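PDB 3E1T: halogenase from Chondromyces crocatus, which probably uses bound FAD to catalyse the chlorination step in making chondrochloren, as a variant member of the FAD-dependent halogenases. Local coordinates for residues Ala53-Ile58 against Gly103-Val108; Gln188-Tyr193 against Val236-Ala241; Cys289-Trp294 against Thr466-Glu471; Phe365-Gln370 against Arg380-Thr385. All blocks are in the same frame, centred on the assembly; numbering follows the deposited sequence.

Contact 1 of 4, residues Ala53-Ile58 against Gly103-Val108; sequences ATVHGI and GFAYQV
Phe104 O lies 2.9 Å from His56 NE2, close to the plane of the imidazole, and the same residue offers its ring to that nitrogen. Helix 52-61 here packs against the short strand 105-106, which pairs antiparallel with strand 75-82 in the large mixed sheet of this flavoprotein; the side chain of Ala105 is about 9 Å from the bound FAD. The two rings make a T-shaped (edge-to-face) pair, with centroids 4.4 Å apart and planes at 86°. The edge of His56 is the stem: NE2 stands over the centre of the phenyl face, and CE1 comes down tightly on Phe104 CE2, 3.2 Å away. The phenyl group can meet the imidazole because its CG is folded between the backbone N and the carbonyl carbon (chi1 70°), which turns the ring back toward the helix. The example illustrates how one residue can present both a carbonyl and an aromatic face to a single side chain. One residue earlier, Val55 fills the apolar half of the contact. Its CG2 rests on Ala105 CB at 3.8 Å, while Met68 of helix 65-69 touches both Val55 and Tyr106. The other methyl, Val55 CG1, reaches Tyr106 CE2 at 3.7 Å.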
loop_
_atom_site.group_PDB
_atom_site.type_symbol
_atom_site.label_atom_id
_atom_site.label_comp_id
_atom_site.label_asym_id
_atom_site.label_seq_id
_atom_site.Cartn_x
_atom_site.Cartn_y
_atom_site.Cartn_z
ATOM N N ALA A 53 0.647 11.116 -6.727
ATOM C CA ALA A 53 -0.039 10.445 -7.839
ATOM C C ALA A 53 -1.512 10.180 -7.512
ATOM O O ALA A 53 -2.366 10.234 -8.395
ATOM C CB ALA A 53 0.672 9.153 -8.222
ATOM N N THR A 54 -1.797 9.928 -6.237
ATOM C CA THR A 54 -3.158 9.735 -5.744
ATOM C C THR A 54 -3.846 11.081 -5.493
ATOM O O THR A 54 -4.976 11.286 -5.921
ATOM C CB THR A 54 -3.169 8.892 -4.446
ATOM O OG1 THR A 54 -2.283 7.770 -4.593
ATOM C CG2 THR A 54 -4.564 8.397 -4.135
ATOM N N VAL A 55 -3.162 11.986 -4.797
ATOM C CA VAL A 55 -3.723 13.295 -4.460
ATOM C C VAL A 55 -3.977 14.173 -5.700
ATOM O O VAL A 55 -5.058 14.746 -5.842
ATOM C CB VAL A 55 -2.846 14.038 -3.421
ATOM C CG1 VAL A 55 -3.206 15.521 -3.357
ATOM C CG2 VAL A 55 -2.974 13.382 -2.040
ATOM N N HIS A 56 -3.009 14.245 -6.608
ATOM C CA HIS A 56 -3.135 15.114 -7.781
ATOM C C HIS A 56 -3.570 14.400 -9.054
ATOM O O HIS A 56 -4.083 15.033 -9.981
ATOM C CB HIS A 56 -1.830 15.861 -8.043
ATOM C CG HIS A 56 -1.441 16.791 -6.943
ATOM N ND1 HIS A 56 -1.690 18.145 -6.990
ATOM C CD2 HIS A 56 -0.817 16.562 -5.765
ATOM C CE1 HIS A 56 -1.234 18.711 -5.889
ATOM N NE2 HIS A 56 -0.707 17.771 -5.125
ATOM N N GLY A 57 -3.351 13.092 -9.104
ATOM C CA GLY A 57 -3.774 12.297 -10.246
ATOM C C GLY A 57 -5.150 11.693 -10.035
ATOM O O GLY A 57 -6.119 12.130 -10.653
ATOM N N ILE A 58 -5.229 10.694 -9.159
ATOM C CA ILE A 58 -6.463 9.929 -8.935
ATOM C C ILE A 58 -7.603 10.798 -8.415
ATOM O O ILE A 58 -8.683 10.815 -9.003
ATOM C CB ILE A 58 -6.242 8.711 -7.980
ATOM C CG1 ILE A 58 -5.195 7.744 -8.543
ATOM C CG2 ILE A 58 -7.551 7.977 -7.690
ATOM C CD1 ILE A 58 -5.530 7.114 -9.881
ATOM N N GLY A 103 3.169 18.440 -6.560
ATOM C CA GLY A 103 4.116 18.956 -5.579
ATOM C C GLY A 103 3.989 18.425 -4.165
ATOM O O GLY A 103 4.969 18.416 -3.414
ATOM N N PHE A 104 2.788 17.980 -3.797
ATOM C CA PHE A 104 2.511 17.577 -2.421
ATOM C C PHE A 104 1.443 16.481 -2.296
ATOM O O PHE A 104 0.796 16.112 -3.265
ATOM C CB PHE A 104 2.067 18.802 -1.609
ATOM C CG PHE A 104 0.706 19.323 -1.994
ATOM C CD1 PHE A 104 -0.432 18.920 -1.297
ATOM C CD2 PHE A 104 0.563 20.216 -3.054
ATOM C CE1 PHE A 104 -1.696 19.394 -1.650
ATOM C CE2 PHE A 104 -0.696 20.705 -3.413
ATOM C CZ PHE A 104 -1.831 20.289 -2.712
ATOM N N ALA A 105 1.250 15.997 -1.074
ATOM C CA ALA A 105 0.163 15.083 -0.763
ATOM C C ALA A 105 -0.407 15.420 0.613
ATOM O O ALA A 105 -0.156 16.501 1.144
ATOM C CB ALA A 105 0.647 13.637 -0.816
ATOM N N TYR A 106 -1.181 14.502 1.182
ATOM C CA TYR A 106 -1.766 14.718 2.494
ATOM C C TYR A 106 -1.456 13.586 3.456
ATOM O O TYR A 106 -1.127 12.473 3.029
ATOM C CB TYR A 106 -3.278 14.893 2.378
ATOM C CG TYR A 106 -3.745 16.097 1.573
ATOM C CD1 TYR A 106 -3.575 17.404 2.054
ATOM C CD2 TYR A 106 -4.395 15.926 0.350
ATOM C CE1 TYR A 106 -4.029 18.515 1.319
ATOM C CE2 TYR A 106 -4.853 17.019 -0.391
ATOM C CZ TYR A 106 -4.665 18.309 0.099
ATOM O OH TYR A 106 -5.121 19.385 -0.637
ATOM N N GLN A 107 -1.557 13.886 4.749
ATOM C CA GLN A 107 -1.556 12.891 5.806
ATOM C C GLN A 107 -2.999 12.776 6.273
ATOM O O GLN A 107 -3.557 13.735 6.820
ATOM C CB GLN A 107 -0.682 13.328 6.989
ATOM C CG GLN A 107 0.704 13.842 6.642
ATOM C CD GLN A 107 1.695 12.737 6.315
ATOM O OE1 GLN A 107 1.312 11.650 5.875
ATOM N NE2 GLN A 107 2.988 13.018 6.516
ATOM N N VAL A 108 -3.613 11.618 6.046
ATOM C CA VAL A 108 -5.057 11.512 6.217
ATOM C C VAL A 108 -5.486 10.574 7.321
ATOM O O VAL A 108 -4.892 9.512 7.523
ATOM C CB VAL A 108 -5.768 11.113 4.898
ATOM C CG1 VAL A 108 -5.329 12.016 3.755
ATOM C CG2 VAL A 108 -5.528 9.629 4.542
#

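Contact 2 of 4, residues Gln188-Tyr193 against Val236-Ala241; sequences QNVALY and VSREAA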
loop_
_atom_site.group_PDB
_atom_site.type_symbol
_atom_site.label_atom_id
_atom_site.label_comp_id
_atom_site.label_asym_id
_atom_site.label_seq_id
_atom_site.Cartn_x
_atom_site.Cartn_y
_atom_site.Cartn_z
ATOM N N GLN A 188 9.530 -9.802 6.168
ATOM C CA GLN A 188 8.943 -10.640 7.207
ATOM C C GLN A 188 8.916 -9.844 8.506
ATOM O O GLN A 188 9.657 -10.131 9.457
ATOM C CB GLN A 188 9.774 -11.914 7.356
ATOM C CG GLN A 188 9.039 -13.096 7.962
ATOM C CD GLN A 188 9.794 -14.400 7.744
ATOM O OE1 GLN A 188 10.002 -14.828 6.603
ATOM N NE2 GLN A 188 10.234 -15.023 8.837
ATOM N N ASN A 189 8.055 -8.827 8.518
ATOM C CA ASN A 189 8.023 -7.831 9.571
ATOM C C ASN A 189 6.637 -7.778 10.198
ATOM O O ASN A 189 5.656 -8.225 9.589
ATOM C CB ASN A 189 8.351 -6.438 9.011
ATOM C CG ASN A 189 9.583 -6.413 8.114
ATOM O OD1 ASN A 189 9.671 -5.585 7.196
ATOM N ND2 ASN A 189 10.547 -7.288 8.385
ATOM N N VAL A 190 6.570 -7.247 11.417
ATOM C CA VAL A 190 5.315 -6.948 12.073
ATOM C C VAL A 190 5.311 -5.470 12.464
ATOM O O VAL A 190 6.325 -4.942 12.932
ATOM C CB VAL A 190 5.081 -7.837 13.316
ATOM C CG1 VAL A 190 5.050 -9.301 12.916
ATOM C CG2 VAL A 190 6.170 -7.608 14.343
ATOM N N ALA A 191 4.192 -4.795 12.226
ATOM C CA ALA A 191 4.040 -3.406 12.668
ATOM C C ALA A 191 3.201 -3.355 13.944
ATOM O O ALA A 191 2.206 -4.070 14.078
ATOM C CB ALA A 191 3.418 -2.562 11.595
ATOM N N LEU A 192 3.625 -2.514 14.877
ATOM C CA LEU A 192 2.936 -2.322 16.150
ATOM C C LEU A 192 2.718 -0.830 16.275
ATOM O O LEU A 192 3.689 -0.079 16.296
ATOM C CB LEU A 192 3.818 -2.822 17.291
ATOM C CG LEU A 192 3.268 -2.746 18.717
ATOM C CD1 LEU A 192 2.045 -3.655 18.885
ATOM C CD2 LEU A 192 4.352 -3.152 19.686
ATOM N N TYR A 193 1.464 -0.388 16.321
ATOM C CA TYR A 193 1.199 1.041 16.209
ATOM C C TYR A 193 0.079 1.588 17.100
ATOM O O TYR A 193 -0.902 0.899 17.375
ATOM C CB TYR A 193 0.962 1.436 14.745
ATOM C CG TYR A 193 -0.341 0.950 14.165
ATOM C CD1 TYR A 193 -1.482 1.754 14.221
ATOM C CD2 TYR A 193 -0.439 -0.305 13.542
ATOM C CE1 TYR A 193 -2.683 1.329 13.691
ATOM C CE2 TYR A 193 -1.650 -0.749 13.006
ATOM C CZ TYR A 193 -2.769 0.087 13.085
ATOM O OH TYR A 193 -3.994 -0.291 12.578
ATOM N N VAL A 236 9.049 -4.052 13.231
ATOM C CA VAL A 236 10.099 -4.909 13.789
ATOM C C VAL A 236 10.031 -6.320 13.159
ATOM O O VAL A 236 9.210 -6.560 12.277
ATOM C CB VAL A 236 10.023 -4.933 15.354
ATOM C CG1 VAL A 236 10.228 -3.511 15.939
ATOM C CG2 VAL A 236 8.696 -5.495 15.849
ATOM N N SER A 237 10.906 -7.233 13.583
ATOM C CA SER A 237 10.916 -8.590 13.049
ATOM C C SER A 237 9.686 -9.382 13.482
ATOM O O SER A 237 9.211 -9.250 14.612
ATOM C CB SER A 237 12.184 -9.341 13.474
ATOM O OG SER A 237 12.007 -9.919 14.763
ATOM N N ARG A 238 9.192 -10.218 12.571
ATOM C CA ARG A 238 8.135 -11.181 12.871
ATOM C C ARG A 238 8.457 -12.013 14.119
ATOM O O ARG A 238 7.566 -12.341 14.898
ATOM C CB ARG A 238 7.895 -12.106 11.668
ATOM C CG ARG A 238 6.589 -12.888 11.757
ATOM C CD ARG A 238 6.420 -13.936 10.644
ATOM N NE ARG A 238 5.030 -14.396 10.594
ATOM C CZ ARG A 238 4.527 -15.363 11.359
ATOM N NH1 ARG A 238 5.298 -16.002 12.230
ATOM N NH2 ARG A 238 3.249 -15.697 11.254
ATOM N N GLU A 239 9.735 -12.343 14.298
ATOM C CA GLU A 239 10.196 -13.138 15.452
ATOM C C GLU A 239 10.013 -12.406 16.782
ATOM O O GLU A 239 9.679 -13.020 17.798
ATOM C CB GLU A 239 11.661 -13.545 15.275
ATOM C CG GLU A 239 11.905 -14.534 14.140
ATOM C CD GLU A 239 11.593 -13.946 12.772
ATOM O OE1 GLU A 239 12.199 -12.907 12.415
ATOM O OE2 GLU A 239 10.737 -14.525 12.056
ATOM N N ALA A 240 10.223 -11.092 16.764
ATOM C CA ALA A 240 10.042 -10.252 17.950
ATOM C C ALA A 240 8.590 -10.216 18.407
ATOM O O ALA A 240 8.322 -10.153 19.605
ATOM C CB ALA A 240 10.543 -8.841 17.686
ATOM N N ALA A 241 7.667 -10.269 17.450
ATOM C CA ALA A 241 6.231 -10.211 17.731
ATOM C C ALA A 241 5.754 -11.337 18.632
ATOM O O ALA A 241 4.893 -11.131 19.487
ATOM C CB ALA A 241 5.436 -10.218 16.442
#
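Val190 and Val236 bond to each other twice through their backbones, as a hydrogen-bonded antiparallel pair: Val190 N gives to Val236 O at 2.9 Å, and Val236 N returns the bond to Val190 O with an N-H...O angle of 168°. Their side chains share one face of the sheet, where the CG2 methyls meet at 3.6 Å. Packing tightens at Ala241, whose CB presses on Val190 CG2 at 3.4 Å, closer than usual for two carbons. Beyond this pair, Arg238 N donates to Gln188 O (3.1 Å). With CG anti to the backbone N (chi1 -157°) and the chain extended beyond it, the Gln188 side chain runs out to the helical turn, its CG lying against Arg238 CD at 3.8 Å, and its NE2 gives a 3.3 Å bond to the syn side of Glu239 OE2. With an alanine here, the Glu239 carboxylate would probably lose its amide donor and the Arg238 methylenes the chain beside them. Further out, Asp285 holds the Arg238 guanidinium in a salt bridge, and Ser237 OG accepts from Ala240 N at 2.9 Å. Strand 229-237, paired antiparallel with strand 189-197, whose Ala191 touches FAD, thus runs straight into a weakly bonded helical turn N-capped by Ser237.

Contact 3 of 4, residues Cys289-Trp294 against Thr466-Glu471; sequences CNTSFW and TREITE
Ile469 lays its CD1 methyl over the backbone of residues 289-291, where it meets two successive carbonyl oxygens and one amide nitrogen. The setting is a helix packed on a strand end: helix 467-477 rests beside strand 288-290, the central member of a small three-stranded antiparallel sheet. CD1 lies 3.6 Å from Asn290 O and 3.8 Å from Cys289 O, and it also approaches Cys289 CB at 4.2 Å. Asn290 O is not left to the methyl alone, for Arg352 NH2 of helix 340-368 donates a hydrogen bond to it. The example illustrates that an aliphatic tip can pack on a strand's peptide groups as well as on its side chains.

One residue before Ile469, Glu468 reaches across to Thr291. Its CG is anti to the backbone N (chi1 -172°) and the rest of the chain is extended, which carries the carboxylate to the threonine methyl: Glu468 OE1 lies 3.6 Å from Thr291 CG2. The threonine presents carbon rather than oxygen here, because Thr291 OG1 is engaged with Glu180 N. Val182 of the neighbouring strand 181-183 touches both Thr291 and Ile469, and thus extends the packing to the next strand of the sheet.

The helix itself starts just after Thr466, whose carbonyl holds two donors from one residue. Thr470 N bonds to it at 3.3 Å, while Thr470 OG1 comes from the other face of the carbonyl plane and reaches Thr466 O at 2.7 Å.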
loop_
_atom_site.group_PDB
_atom_site.type_symbol
_atom_site.label_atom_id
_atom_site.label_comp_id
_atom_site.label_asym_id
_atom_site.label_seq_id
_atom_site.Cartn_x
_atom_site.Cartn_y
_atom_site.Cartn_z
ATOM N N CYS A 289 2.298 -11.326 -2.683
ATOM C CA CYS A 289 1.792 -11.090 -4.021
ATOM C C CYS A 289 1.006 -12.334 -4.411
ATOM O O CYS A 289 1.323 -13.440 -3.981
ATOM C CB CYS A 289 2.934 -10.831 -5.005
ATOM S SG CYS A 289 2.440 -10.262 -6.668
ATOM N N ASN A 290 -0.035 -12.146 -5.216
ATOM C CA ASN A 290 -0.812 -13.266 -5.725
ATOM C C ASN A 290 -0.265 -13.804 -7.040
ATOM O O ASN A 290 0.308 -13.053 -7.832
ATOM C CB ASN A 290 -2.284 -12.861 -5.846
ATOM C CG ASN A 290 -3.063 -13.131 -4.568
ATOM O OD1 ASN A 290 -3.716 -14.161 -4.448
ATOM N ND2 ASN A 290 -2.973 -12.213 -3.590
ATOM N N THR A 291 -0.430 -15.109 -7.273
ATOM C CA THR A 291 0.019 -15.741 -8.529
ATOM C C THR A 291 -0.751 -15.256 -9.750
ATOM O O THR A 291 -0.292 -15.416 -10.890
ATOM C CB THR A 291 -0.045 -17.293 -8.478
ATOM O OG1 THR A 291 -1.338 -17.703 -8.029
ATOM C CG2 THR A 291 1.010 -17.841 -7.511
ATOM N N SER A 292 -1.914 -14.656 -9.511
ATOM C CA SER A 292 -2.738 -14.095 -10.580
ATOM C C SER A 292 -3.594 -12.978 -10.017
ATOM O O SER A 292 -4.018 -13.054 -8.861
ATOM C CB SER A 292 -3.646 -15.175 -11.186
ATOM O OG SER A 292 -4.338 -14.668 -12.331
ATOM N N PHE A 293 -3.829 -11.948 -10.828
ATOM C CA PHE A 293 -4.687 -10.813 -10.433
ATOM C C PHE A 293 -6.068 -10.830 -11.102
ATOM O O PHE A 293 -6.924 -10.004 -10.777
ATOM C CB PHE A 293 -4.016 -9.457 -10.715
ATOM C CG PHE A 293 -2.724 -9.224 -9.958
ATOM C CD1 PHE A 293 -2.457 -9.875 -8.754
ATOM C CD2 PHE A 293 -1.791 -8.308 -10.438
ATOM C CE1 PHE A 293 -1.259 -9.639 -8.055
ATOM C CE2 PHE A 293 -0.594 -8.081 -9.750
ATOM C CZ PHE A 293 -0.340 -8.743 -8.554
ATOM N N TRP A 294 -6.283 -11.765 -12.030
ATOM C CA TRP A 294 -7.610 -11.951 -12.642
ATOM C C TRP A 294 -7.808 -13.390 -13.145
ATOM O O TRP A 294 -6.839 -14.134 -13.340
ATOM C CB TRP A 294 -7.815 -10.959 -13.787
ATOM C CG TRP A 294 -7.036 -11.302 -15.005
ATOM C CD1 TRP A 294 -5.694 -11.143 -15.191
ATOM C CD2 TRP A 294 -7.547 -11.869 -16.221
ATOM N NE1 TRP A 294 -5.337 -11.572 -16.447
ATOM C CE2 TRP A 294 -6.456 -12.021 -17.101
ATOM C CE3 TRP A 294 -8.824 -12.247 -16.656
ATOM C CZ2 TRP A 294 -6.599 -12.549 -18.392
ATOM C CZ3 TRP A 294 -8.966 -12.766 -17.944
ATOM C CH2 TRP A 294 -7.859 -12.918 -18.789
ATOM N N THR A 466 9.457 -16.933 -4.198
ATOM C CA THR A 466 9.490 -18.194 -4.927
ATOM C C THR A 466 9.676 -17.942 -6.446
ATOM O O THR A 466 9.588 -16.802 -6.891
ATOM C CB THR A 466 8.184 -18.948 -4.640
ATOM O OG1 THR A 466 8.320 -20.322 -5.011
ATOM C CG2 THR A 466 7.021 -18.323 -5.402
ATOM N N ARG A 467 9.927 -18.988 -7.235
ATOM C CA ARG A 467 10.199 -18.809 -8.680
ATOM C C ARG A 467 9.005 -18.302 -9.491
ATOM O O ARG A 467 9.187 -17.564 -10.480
ATOM C CB ARG A 467 10.701 -20.103 -9.333
ATOM C CG ARG A 467 9.606 -21.163 -9.538
ATOM C CD ARG A 467 9.566 -21.668 -10.985
ATOM N NE ARG A 467 8.322 -22.390 -11.275
ATOM C CZ ARG A 467 7.308 -21.904 -11.994
ATOM N NH1 ARG A 467 7.369 -20.683 -12.522
ATOM N NH2 ARG A 467 6.225 -22.647 -12.197
ATOM N N GLU A 468 7.806 -18.738 -9.096
ATOM C CA GLU A 468 6.572 -18.406 -9.814
ATOM C C GLU A 468 6.297 -16.903 -9.800
ATOM O O GLU A 468 6.067 -16.315 -10.849
ATOM C CB GLU A 468 5.369 -19.194 -9.269
ATOM C CG GLU A 468 4.092 -19.036 -10.120
ATOM C CD GLU A 468 2.969 -20.014 -9.742
ATOM O OE1 GLU A 468 3.010 -20.593 -8.632
ATOM O OE2 GLU A 468 2.041 -20.203 -10.568
ATOM N N ILE A 469 6.341 -16.283 -8.621
ATOM C CA ILE A 469 6.210 -14.826 -8.537
ATOM C C ILE A 469 7.349 -14.122 -9.298
ATOM O O ILE A 469 7.109 -13.180 -10.055
ATOM C CB ILE A 469 6.129 -14.341 -7.078
ATOM C CG1 ILE A 469 4.891 -14.935 -6.382
ATOM C CG2 ILE A 469 6.164 -12.806 -7.008
ATOM C CD1 ILE A 469 3.530 -14.469 -6.951
ATOM N N THR A 470 8.583 -14.599 -9.123
ATOM C CA THR A 470 9.739 -13.974 -9.774
ATOM C C THR A 470 9.588 -13.958 -11.296
ATOM O O THR A 470 9.869 -12.947 -11.945
ATOM C CB THR A 470 11.078 -14.656 -9.362
ATOM O OG1 THR A 470 11.124 -14.817 -7.934
ATOM C CG2 THR A 470 12.261 -13.810 -9.795
ATOM N N GLU A 471 9.139 -15.077 -11.858
ATOM C CA GLU A 471 8.961 -15.194 -13.302
ATOM C C GLU A 471 7.872 -14.278 -13.840
ATOM O O GLU A 471 8.091 -13.569 -14.825
ATOM C CB GLU A 471 8.717 -16.649 -13.722
ATOM C CG GLU A 471 10.011 -17.442 -13.902
ATOM C CD GLU A 471 10.990 -16.787 -14.888
ATOM O OE1 GLU A 471 12.176 -16.614 -14.521
ATOM O OE2 GLU A 471 10.572 -16.439 -16.021
#

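Contact 4 of 4, residues Phe365-Gln370 against Arg380-Thr385; sequences FYDMNQ and RKIINT
Lys381 begins its path beside an acid, with CB 3.6 Å from Asp367 OD1, and ends among backbone oxygens. CG stays near the same oxygen, 4.2 Å from Asp367 OD1. The chain bends at chi2 (-64°), bringing CD to 3.5 Å from Asp367 O, and CE then sits 3.4 Å from Asp367 O and about as close to Asn369 O. A second bend at chi4 (-88°) turns NZ toward Tyr366 O and Asn369 O. There NZ donates to Tyr366 O at 3.1 Å, to its neighbour Arg380 O from above the carbonyl plane, and weakly to Asn369 O at 3.3 Å; Trp377 O is a further acceptor. Tyr366 O lies in the last turn of helix 340-368 and Asn369 O just beyond it, and a positive charge there is probably favoured by the helix dipole. A methionine in place of Lys381 would probably leave these carbonyls without their shared donor and loosen the hold of the 380-385 loop on the helix end.

The Asp367 carboxylate turns to the loop backbone instead of to the ammonium. OD1 takes the amide of Ile382 on its anti side, at 2.6 Å from Ile382 N. The Ile382 side chain crosses it at about a right angle. Nearby, Tyr366 and Arg380 run side by side, Arg380 CD 4.0 Å from Tyr366 CD2; their polar ends turn to other partners, the tyrosine hydroxyl to Asp309 and Trp219, the guanidinium to Phe376.

The contact thus ties the end of helix 340-368 to the loop between helices 375-378 and 386-397, with strand 229-237 touching Tyr366 and Arg380.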
loop_
_atom_site.group_PDB
_atom_site.type_symbol
_atom_site.label_atom_id
_atom_site.label_comp_id
_atom_site.label_asym_id
_atom_site.label_seq_id
_atom_site.Cartn_x
_atom_site.Cartn_y
_atom_site.Cartn_z
ATOM N N PHE A 365 16.571 -0.163 -0.426
ATOM C CA PHE A 365 16.470 0.842 0.635
ATOM C C PHE A 365 16.690 0.253 2.030
ATOM O O PHE A 365 17.393 0.852 2.855
ATOM C CB PHE A 365 15.134 1.596 0.580
ATOM C CG PHE A 365 15.114 2.843 1.415
ATOM C CD1 PHE A 365 15.850 3.968 1.033
ATOM C CD2 PHE A 365 14.380 2.903 2.586
ATOM C CE1 PHE A 365 15.839 5.123 1.806
ATOM C CE2 PHE A 365 14.365 4.063 3.353
ATOM C CZ PHE A 365 15.101 5.168 2.959
ATOM N N TYR A 366 16.073 -0.898 2.303
ATOM C CA TYR A 366 16.364 -1.651 3.524
ATOM C C TYR A 366 17.860 -2.021 3.627
ATOM O O TYR A 366 18.459 -1.900 4.694
ATOM C CB TYR A 366 15.519 -2.920 3.581
ATOM C CG TYR A 366 14.202 -2.774 4.316
ATOM C CD1 TYR A 366 13.110 -2.162 3.718
ATOM C CD2 TYR A 366 14.057 -3.253 5.619
ATOM C CE1 TYR A 366 11.877 -2.036 4.411
ATOM C CE2 TYR A 366 12.853 -3.145 6.298
ATOM C CZ TYR A 366 11.762 -2.537 5.679
ATOM O OH TYR A 366 10.577 -2.412 6.369
ATOM N N ASP A 367 18.432 -2.472 2.510
ATOM C CA ASP A 367 19.859 -2.822 2.397
ATOM C C ASP A 367 20.798 -1.658 2.730
ATOM O O ASP A 367 21.872 -1.882 3.257
ATOM C CB ASP A 367 20.176 -3.373 0.997
ATOM C CG ASP A 367 21.666 -3.745 0.813
ATOM O OD1 ASP A 367 22.038 -4.926 1.009
ATOM O OD2 ASP A 367 22.464 -2.847 0.467
ATOM N N MET A 368 20.393 -0.429 2.441
ATOM C CA MET A 368 21.282 0.716 2.631
ATOM C C MET A 368 21.447 1.158 4.087
ATOM O O MET A 368 22.412 1.852 4.405
ATOM C CB MET A 368 20.875 1.901 1.747
ATOM C CG MET A 368 19.738 2.729 2.297
ATOM S SD MET A 368 20.141 4.487 2.414
ATOM C CE MET A 368 20.097 4.941 0.672
ATOM N N ASN A 369 20.526 0.774 4.973
ATOM C CA ASN A 369 20.727 1.088 6.386
ATOM C C ASN A 369 21.921 0.326 6.980
ATOM O O ASN A 369 21.986 -0.902 6.929
ATOM C CB ASN A 369 19.470 0.851 7.218
ATOM C CG ASN A 369 19.560 1.483 8.589
ATOM O OD1 ASN A 369 19.680 2.694 8.714
ATOM N ND2 ASN A 369 19.500 0.662 9.625
ATOM N N GLN A 370 22.865 1.084 7.535
ATOM C CA GLN A 370 24.035 0.540 8.230
ATOM C C GLN A 370 23.739 0.422 9.719
ATOM O O GLN A 370 23.510 1.432 10.397
ATOM C CB GLN A 370 25.235 1.474 8.031
ATOM C CG GLN A 370 26.528 1.018 8.713
ATOM C CD GLN A 370 27.479 2.167 8.984
ATOM O OE1 GLN A 370 27.312 2.916 9.954
ATOM N NE2 GLN A 370 28.490 2.309 8.134
ATOM N N ARG A 380 18.255 -8.129 6.615
ATOM C CA ARG A 380 17.563 -7.446 5.524
ATOM C C ARG A 380 18.548 -6.749 4.587
ATOM O O ARG A 380 18.544 -5.521 4.418
ATOM C CB ARG A 380 16.476 -6.523 6.070
ATOM C CG ARG A 380 15.281 -7.327 6.601
ATOM C CD ARG A 380 14.572 -6.621 7.735
ATOM N NE ARG A 380 13.485 -7.433 8.306
ATOM C CZ ARG A 380 13.644 -8.417 9.184
ATOM N NH1 ARG A 380 14.855 -8.741 9.620
ATOM N NH2 ARG A 380 12.588 -9.082 9.644
ATOM N N LYS A 381 19.385 -7.582 3.969
ATOM C CA LYS A 381 20.429 -7.140 3.050
ATOM C C LYS A 381 20.267 -7.820 1.700
ATOM O O LYS A 381 19.733 -8.923 1.616
ATOM C CB LYS A 381 21.825 -7.421 3.643
ATOM C CG LYS A 381 22.182 -6.557 4.870
ATOM C CD LYS A 381 22.279 -5.054 4.552
ATOM C CE LYS A 381 22.061 -4.145 5.781
ATOM N NZ LYS A 381 20.589 -3.774 6.052
ATOM N N ILE A 382 20.715 -7.148 0.646
ATOM C CA ILE A 382 20.680 -7.720 -0.697
ATOM C C ILE A 382 21.577 -8.948 -0.742
ATOM O O ILE A 382 22.704 -8.913 -0.261
ATOM C CB ILE A 382 21.068 -6.683 -1.771
ATOM C CG1 ILE A 382 19.875 -5.750 -2.041
ATOM C CG2 ILE A 382 21.549 -7.363 -3.058
ATOM C CD1 ILE A 382 20.216 -4.515 -2.865
ATOM N N ILE A 383 21.047 -10.042 -1.277
ATOM C CA ILE A 383 21.796 -11.286 -1.385
ATOM C C ILE A 383 22.432 -11.328 -2.764
ATOM O O ILE A 383 21.758 -11.536 -3.780
ATOM C CB ILE A 383 20.920 -12.528 -1.063
ATOM C CG1 ILE A 383 20.733 -12.629 0.457
ATOM C CG2 ILE A 383 21.561 -13.815 -1.585
ATOM C CD1 ILE A 383 19.587 -13.498 0.906
ATOM N N ASN A 384 23.743 -11.097 -2.768
ATOM C CA ASN A 384 24.517 -10.914 -3.992
ATOM C C ASN A 384 25.171 -12.199 -4.532
ATOM O O ASN A 384 24.583 -12.878 -5.387
ATOM C CB ASN A 384 25.534 -9.761 -3.844
ATOM C CG ASN A 384 26.250 -9.740 -2.477
ATOM O OD1 ASN A 384 27.078 -8.860 -2.226
ATOM N ND2 ASN A 384 25.933 -10.699 -1.602
ATOM N N THR A 385 26.359 -12.534 -4.023
ATOM C CA THR A 385 27.185 -13.640 -4.541
ATOM C C THR A 385 27.780 -13.293 -5.910
ATOM O O THR A 385 29.002 -13.195 -6.053
ATOM C CB THR A 385 26.420 -14.996 -4.623
ATOM O OG1 THR A 385 25.735 -15.246 -3.391
ATOM C CG2 THR A 385 27.386 -16.151 -4.914
#

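Along the chain, contacts 1 and 2 close in turn before contact 3 opens, and contact 4 is nested inside the long loop that contact 3 closes. Contacts 1 and 2 reach the same large mixed sheet from opposite sides of the chain's centre, their own centres 28 Å apart. Contacts 2 and 4 are the only pair that touch, with centres 18 Å apart: Arg380 packs against Gln188 and Asn189. Helix 340-368 ends in contact 4 and also flanks contact 3, about 23 Å away between centres. Sheet and long helix thus join parts of the chain, most of them distant in sequence, probably into one body near the FAD.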